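Local atomic coordinates of PpBBE-like 1 D396N (PDB entry 6EO5), a protein that oxidises cellobiose as a flavin-dependent oxidase of the berberine bridge enzyme family, using a bi-covalently attached FAD. Residues A[251-256]-A[276-281]; A[268-273]-A[307-312]. All coordinates share one frame; numbering follows the deposited sequence.

Contact 1 (A[251-256]-A[276-281])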
loop_
_atom_site.group_PDB
_atom_site.type_symbol
_atom_site.label_atom_id
_atom_site.label_comp_id
_atom_site.label_asym_id
_atom_site.label_seq_id
_atom_site.Cartn_x
_atom_site.Cartn_y
_atom_site.Cartn_z
ATOM N N ALA A 251 2.342 15.962 14.446
ATOM C CA ALA A 251 1.806 14.642 14.138
ATOM C C ALA A 251 0.311 14.646 13.860
ATOM O O ALA A 251 -0.173 13.720 13.197
ATOM C CB ALA A 251 2.101 13.668 15.279
ATOM N N GLU A 252 -0.435 15.648 14.347
ATOM C CA GLU A 252 -1.876 15.680 14.095
ATOM C C GLU A 252 -2.218 15.935 12.629
ATOM O O GLU A 252 -3.396 15.855 12.272
ATOM C CB GLU A 252 -2.563 16.739 14.967
ATOM C CG GLU A 252 -2.605 16.432 16.457
ATOM C CD GLU A 252 -1.240 16.489 17.112
ATOM O OE1 GLU A 252 -0.398 17.305 16.678
ATOM O OE2 GLU A 252 -1.007 15.703 18.052
ATOM N N ILE A 253 -1.227 16.202 11.773
ATOM C CA ILE A 253 -1.433 16.440 10.348
ATOM C C ILE A 253 -0.691 15.374 9.545
ATOM O O ILE A 253 0.479 15.079 9.815
ATOM C CB ILE A 253 -0.963 17.851 9.940
ATOM C CG1 ILE A 253 -1.954 18.907 10.436
ATOM C CG2 ILE A 253 -0.760 17.944 8.437
ATOM C CD1 ILE A 253 -1.697 20.283 9.899
ATOM N N SER A 254 -1.371 14.803 8.562
ATOM C CA SER A 254 -0.757 13.961 7.544
ATOM C C SER A 254 -1.076 14.585 6.194
ATOM O O SER A 254 -2.242 14.854 5.898
ATOM C CB SER A 254 -1.280 12.523 7.592
ATOM O OG SER A 254 -0.824 11.829 8.739
ATOM N N ALA A 255 -0.053 14.827 5.383
ATOM C CA ALA A 255 -0.255 15.533 4.130
ATOM C C ALA A 255 0.530 14.847 3.032
ATOM O O ALA A 255 1.480 14.104 3.284
ATOM C CB ALA A 255 0.166 17.009 4.217
ATOM N N ALA A 256 0.114 15.115 1.802
ATOM C CA ALA A 256 0.774 14.616 0.610
ATOM C C ALA A 256 0.782 15.730 -0.417
ATOM O O ALA A 256 -0.182 16.492 -0.519
ATOM C CB ALA A 256 0.075 13.378 0.038
ATOM N N THR A 276 -10.939 25.605 13.170
ATOM C CA THR A 276 -10.486 26.899 13.678
ATOM C C THR A 276 -9.061 26.858 14.218
ATOM O O THR A 276 -8.481 27.921 14.447
ATOM C CB THR A 276 -11.432 27.430 14.770
ATOM O OG1 THR A 276 -11.724 26.397 15.725
ATOM C CG2 THR A 276 -12.720 27.943 14.164
ATOM N N SER A 277 -8.482 25.675 14.411
ATOM C CA SER A 277 -7.083 25.558 14.806
ATOM C C SER A 277 -6.124 25.356 13.627
ATOM O O SER A 277 -4.908 25.400 13.837
ATOM C CB SER A 277 -6.919 24.397 15.792
ATOM O OG SER A 277 -7.545 24.674 17.030
ATOM N N LEU A 278 -6.632 25.169 12.400
ATOM C CA LEU A 278 -5.793 24.692 11.300
ATOM C C LEU A 278 -4.812 25.756 10.808
ATOM O O LEU A 278 -3.649 25.442 10.520
ATOM C CB LEU A 278 -6.661 24.202 10.136
ATOM C CG LEU A 278 -5.880 23.843 8.856
ATOM C CD1 LEU A 278 -4.970 22.647 9.074
ATOM C CD2 LEU A 278 -6.785 23.591 7.667
ATOM N N LEU A 279 -5.248 27.009 10.685
ATOM C CA LEU A 279 -4.454 27.972 9.921
ATOM C C LEU A 279 -3.060 28.244 10.485
ATOM O O LEU A 279 -2.126 28.389 9.677
ATOM C CB LEU A 279 -5.244 29.273 9.735
ATOM C CG LEU A 279 -5.956 29.330 8.367
ATOM C CD1 LEU A 279 -6.949 28.172 8.156
ATOM C CD2 LEU A 279 -6.656 30.663 8.158
ATOM N N PRO A 280 -2.829 28.317 11.802
ATOM C CA PRO A 280 -1.437 28.432 12.268
ATOM C C PRO A 280 -0.549 27.326 11.754
ATOM O O PRO A 280 0.660 27.532 11.614
ATOM C CB PRO A 280 -1.560 28.359 13.792
ATOM C CG PRO A 280 -2.930 28.715 14.075
ATOM C CD PRO A 280 -3.777 28.307 12.927
ATOM N N LEU A 281 -1.113 26.154 11.453
ATOM C CA LEU A 281 -0.319 24.991 11.073
ATOM C C LEU A 281 -0.028 24.904 9.575
ATOM O O LEU A 281 0.879 24.167 9.179
ATOM C CB LEU A 281 -1.023 23.711 11.526
ATOM C CG LEU A 281 -1.346 23.660 13.017
ATOM C CD1 LEU A 281 -2.202 22.453 13.339
ATOM C CD2 LEU A 281 -0.070 23.659 13.845
#
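Ile253 meets Leu278 and Leu281 where helix 279-288 packs on one face of the seven-stranded antiparallel sheet, the alpha-beta layering known from the substrate-binding domain of berberine bridge enzymes. A single methyl group carries the strand side of the contact. Ile253 CD1 lies 3.9 Å from Leu281 CB and 4.1 Å from Leu281 CD1, so it rests against both the base and one branch of that leucine. The same methyl comes within 4.1 Å of Leu278 CD1 and thus bridges two residues three positions apart. Only these apolar contacts join the segments; no hydrogen bond crosses, and the surface buried is a modest 104 Å².

Side-chain shape accounts for the reach. The terminal methyl of Ile253 is stretched out anti to CA (chi2 -171°), which projects CD1 beyond the strand towards the helix while the backbones stay well apart, with Ile253 CA and Leu281 CA separated by 8.7 Å. Leu278 starts from a CB that does not aim at the strand; its CG stands anti to the backbone N (chi1 173°), and this swings the CD1 branch inwards. A backbone hydrogen bond from Leu281 N to Leu278 O (2.8 Å) keeps the two leucines in step.

Further out, aromatic residues of neighbouring strands enlarge the apolar layer: Tyr271 touches Ile253 and Leu281, and Phe225 touches Ile253 and Leu278. The strand end is fixed by polar links to helix 160-163, where Arg161 NH1 binds Ile253 O and Lys162 forms a salt bridge with Glu252. On the helix side, Leu281 O accepts a hydrogen bond from the indole NE1 of Trp245.

Contact 2 (A[268-273]-A[307-312])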
loop_
_atom_site.group_PDB
_atom_site.type_symbol
_atom_site.label_atom_id
_atom_site.label_comp_id
_atom_site.label_asym_id
_atom_site.label_seq_id
_atom_site.Cartn_x
_atom_site.Cartn_y
_atom_site.Cartn_z
ATOM N N GLU A 268 -2.465 18.308 -0.193
ATOM C CA GLU A 268 -3.686 17.791 0.406
ATOM C C GLU A 268 -3.368 17.169 1.759
ATOM O O GLU A 268 -2.324 16.532 1.924
ATOM C CB GLU A 268 -4.363 16.768 -0.506
ATOM C CG GLU A 268 -5.693 16.299 0.050
ATOM C CD GLU A 268 -6.407 15.300 -0.835
ATOM O OE1 GLU A 268 -5.778 14.811 -1.807
ATOM O OE2 GLU A 268 -7.600 15.009 -0.546
ATOM N N GLY A 269 -4.262 17.352 2.735
ATOM C CA GLY A 269 -3.959 16.847 4.061
ATOM C C GLY A 269 -5.166 16.728 4.964
ATOM O O GLY A 269 -6.240 17.268 4.701
ATOM N N THR A 270 -4.955 16.006 6.060
ATOM C CA THR A 270 -5.964 15.796 7.082
ATOM C C THR A 270 -5.394 16.207 8.431
ATOM O O THR A 270 -4.293 15.778 8.801
ATOM C CB THR A 270 -6.415 14.335 7.113
ATOM O OG1 THR A 270 -7.006 13.996 5.848
ATOM C CG2 THR A 270 -7.423 14.110 8.248
ATOM N N TYR A 271 -6.148 17.038 9.154
ATOM C CA TYR A 271 -5.775 17.541 10.475
ATOM C C TYR A 271 -6.712 16.942 11.513
ATOM O O TYR A 271 -7.937 17.103 11.420
ATOM C CB TYR A 271 -5.832 19.067 10.507
ATOM C CG TYR A 271 -5.703 19.668 11.882
ATOM C CD1 TYR A 271 -4.715 19.239 12.760
ATOM C CD2 TYR A 271 -6.561 20.685 12.300
ATOM C CE1 TYR A 271 -4.594 19.792 14.029
ATOM C CE2 TYR A 271 -6.450 21.252 13.571
ATOM C CZ TYR A 271 -5.464 20.805 14.429
ATOM O OH TYR A 271 -5.352 21.367 15.681
ATOM N N LEU A 272 -6.138 16.236 12.487
ATOM C CA LEU A 272 -6.905 15.645 13.586
ATOM C C LEU A 272 -7.204 16.717 14.641
ATOM O O LEU A 272 -6.633 16.754 15.734
ATOM C CB LEU A 272 -6.148 14.469 14.183
ATOM C CG LEU A 272 -5.891 13.313 13.225
ATOM C CD1 LEU A 272 -4.981 12.297 13.879
ATOM C CD2 LEU A 272 -7.193 12.673 12.817
ATOM N N GLY A 273 -8.139 17.593 14.298
ATOM C CA GLY A 273 -8.390 18.765 15.110
ATOM C C GLY A 273 -9.482 19.604 14.486
ATOM O O GLY A 273 -10.010 19.288 13.416
ATOM N N LEU A 307 -14.570 9.687 2.621
ATOM C CA LEU A 307 -15.243 9.921 1.350
ATOM C C LEU A 307 -14.586 11.058 0.586
ATOM O O LEU A 307 -14.391 10.966 -0.632
ATOM C CB LEU A 307 -16.721 10.204 1.589
ATOM C CG LEU A 307 -17.509 8.965 2.020
ATOM C CD1 LEU A 307 -18.730 9.336 2.851
ATOM C CD2 LEU A 307 -17.903 8.171 0.787
ATOM N N VAL A 308 -14.227 12.133 1.280
ATOM C CA VAL A 308 -13.665 13.284 0.592
ATOM C C VAL A 308 -12.289 12.944 0.036
ATOM O O VAL A 308 -11.935 13.348 -1.081
ATOM C CB VAL A 308 -13.636 14.494 1.540
ATOM C CG1 VAL A 308 -12.879 15.642 0.926
ATOM C CG2 VAL A 308 -15.059 14.920 1.860
ATOM N N ASN A 309 -11.506 12.156 0.787
ATOM C CA ASN A 309 -10.184 11.737 0.338
ATOM C C ASN A 309 -10.243 10.821 -0.870
ATOM O O ASN A 309 -9.190 10.471 -1.407
ATOM C CB ASN A 309 -9.419 11.033 1.457
ATOM C CG ASN A 309 -8.764 12.003 2.402
ATOM O OD1 ASN A 309 -8.684 13.193 2.115
ATOM N ND2 ASN A 309 -8.278 11.502 3.532
ATOM N N TRP A 310 -11.432 10.416 -1.303
ATOM C CA TRP A 310 -11.582 9.715 -2.569
ATOM C C TRP A 310 -12.532 10.444 -3.518
ATOM O O TRP A 310 -13.151 9.817 -4.381
ATOM C CB TRP A 310 -12.026 8.277 -2.337
ATOM C CG TRP A 310 -11.648 7.413 -3.478
ATOM C CD1 TRP A 310 -12.494 6.733 -4.310
ATOM C CD2 TRP A 310 -10.324 7.154 -3.950
ATOM N NE1 TRP A 310 -11.777 6.062 -5.261
ATOM C CE2 TRP A 310 -10.441 6.303 -5.070
ATOM C CE3 TRP A 310 -9.048 7.553 -3.532
ATOM C CZ2 TRP A 310 -9.324 5.828 -5.782
ATOM C CZ3 TRP A 310 -7.941 7.090 -4.236
ATOM C CH2 TRP A 310 -8.089 6.231 -5.355
ATOM N N ASN A 311 -12.639 11.771 -3.369
ATOM C CA ASN A 311 -13.381 12.652 -4.270
ATOM C C ASN A 311 -14.896 12.450 -4.207
ATOM O O ASN A 311 -15.607 12.743 -5.174
ATOM C CB ASN A 311 -12.891 12.502 -5.710
ATOM C CG ASN A 311 -11.468 12.954 -5.874
ATOM O OD1 ASN A 311 -11.139 14.085 -5.554
ATOM N ND2 ASN A 311 -10.604 12.061 -6.349
ATOM N N TYR A 312 -15.394 11.964 -3.111
ATOM C CA TYR A 312 -16.843 12.026 -3.015
ATOM C C TYR A 312 -17.242 13.272 -2.236
ATOM O O TYR A 312 -16.543 13.655 -1.291
ATOM C CB TYR A 312 -17.413 10.798 -2.305
ATOM C CG TYR A 312 -17.423 9.520 -3.122
ATOM C CD1 TYR A 312 -18.406 9.287 -4.076
ATOM C CD2 TYR A 312 -16.464 8.529 -2.918
ATOM C CE1 TYR A 312 -18.425 8.107 -4.816
ATOM C CE2 TYR A 312 -16.475 7.349 -3.655
ATOM C CZ TYR A 312 -17.459 7.142 -4.601
ATOM O OH TYR A 312 -17.483 5.969 -5.324
#
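Glu268 and Thr270 of strand 264-271 face Asn309, at the C-terminal end of helix 302-308, where a Schellman motif closes it. Both residues turn their CB towards Asn309, with Gly269 between them, so both side chains approach Asn309 from the same face of the antiparallel sheet.

From its CB, the Glu268 chain runs out extended: CG stands anti to the backbone N (chi1 -175°) and carries CD across to the amide. Of the two carboxylate oxygens, OE2 has its main partner in the adjacent strand, a hydrogen bond from His224 NE2, while OE1 makes a long, weak ion pair with Lys226. Glu268 OE2 also lies 3.4 Å from Asn309 OD1 as modelled. The carboxylate and amide planes stand 82° apart, nearly perpendicular. Because the amide is probably turned over in the model, its O and N assignments are doubtful, and that applies equally to the 3.6 Å from Thr270 OG1 to Asn309 ND2.

His224 and Phe158 touch the Asn309 side chain as well, placing it in a buried spot about 9 Å from the FAD. Its backbone is held independently, Asn309 O accepting from Asn141 ND2. Asn311, with positive phi (69°), closes the motif: Asn311 N binds Val308 O, and Tyr312 N reaches Leu307 O at 2.9 Å, from the opposite face of that carbonyl to Trp310 N.

Overall arrangement
Contacts 1 and 2 lie on opposite faces of the same seven-stranded antiparallel sheet, their centres 12 Å apart. Strands 253-259 and 264-271, consecutive in the chain, are neighbours in it and are tied by backbone pairs such as Ala256 N to Glu268 O (2.8 Å), a probable hydrogen bond. Along the chain the segments alternate: 251-256, 268-273, 276-281, 307-312. Helix 279-288, which follows strand 264-271, packs back across the sheet, on Ile253 and also on Tyr271, whereas the end of helix 302-308 returns to strand 264-271 from the other face, with the Asn309 side chain about 9 Å from the FAD. The hairpin thus carries contacts on both sheet faces.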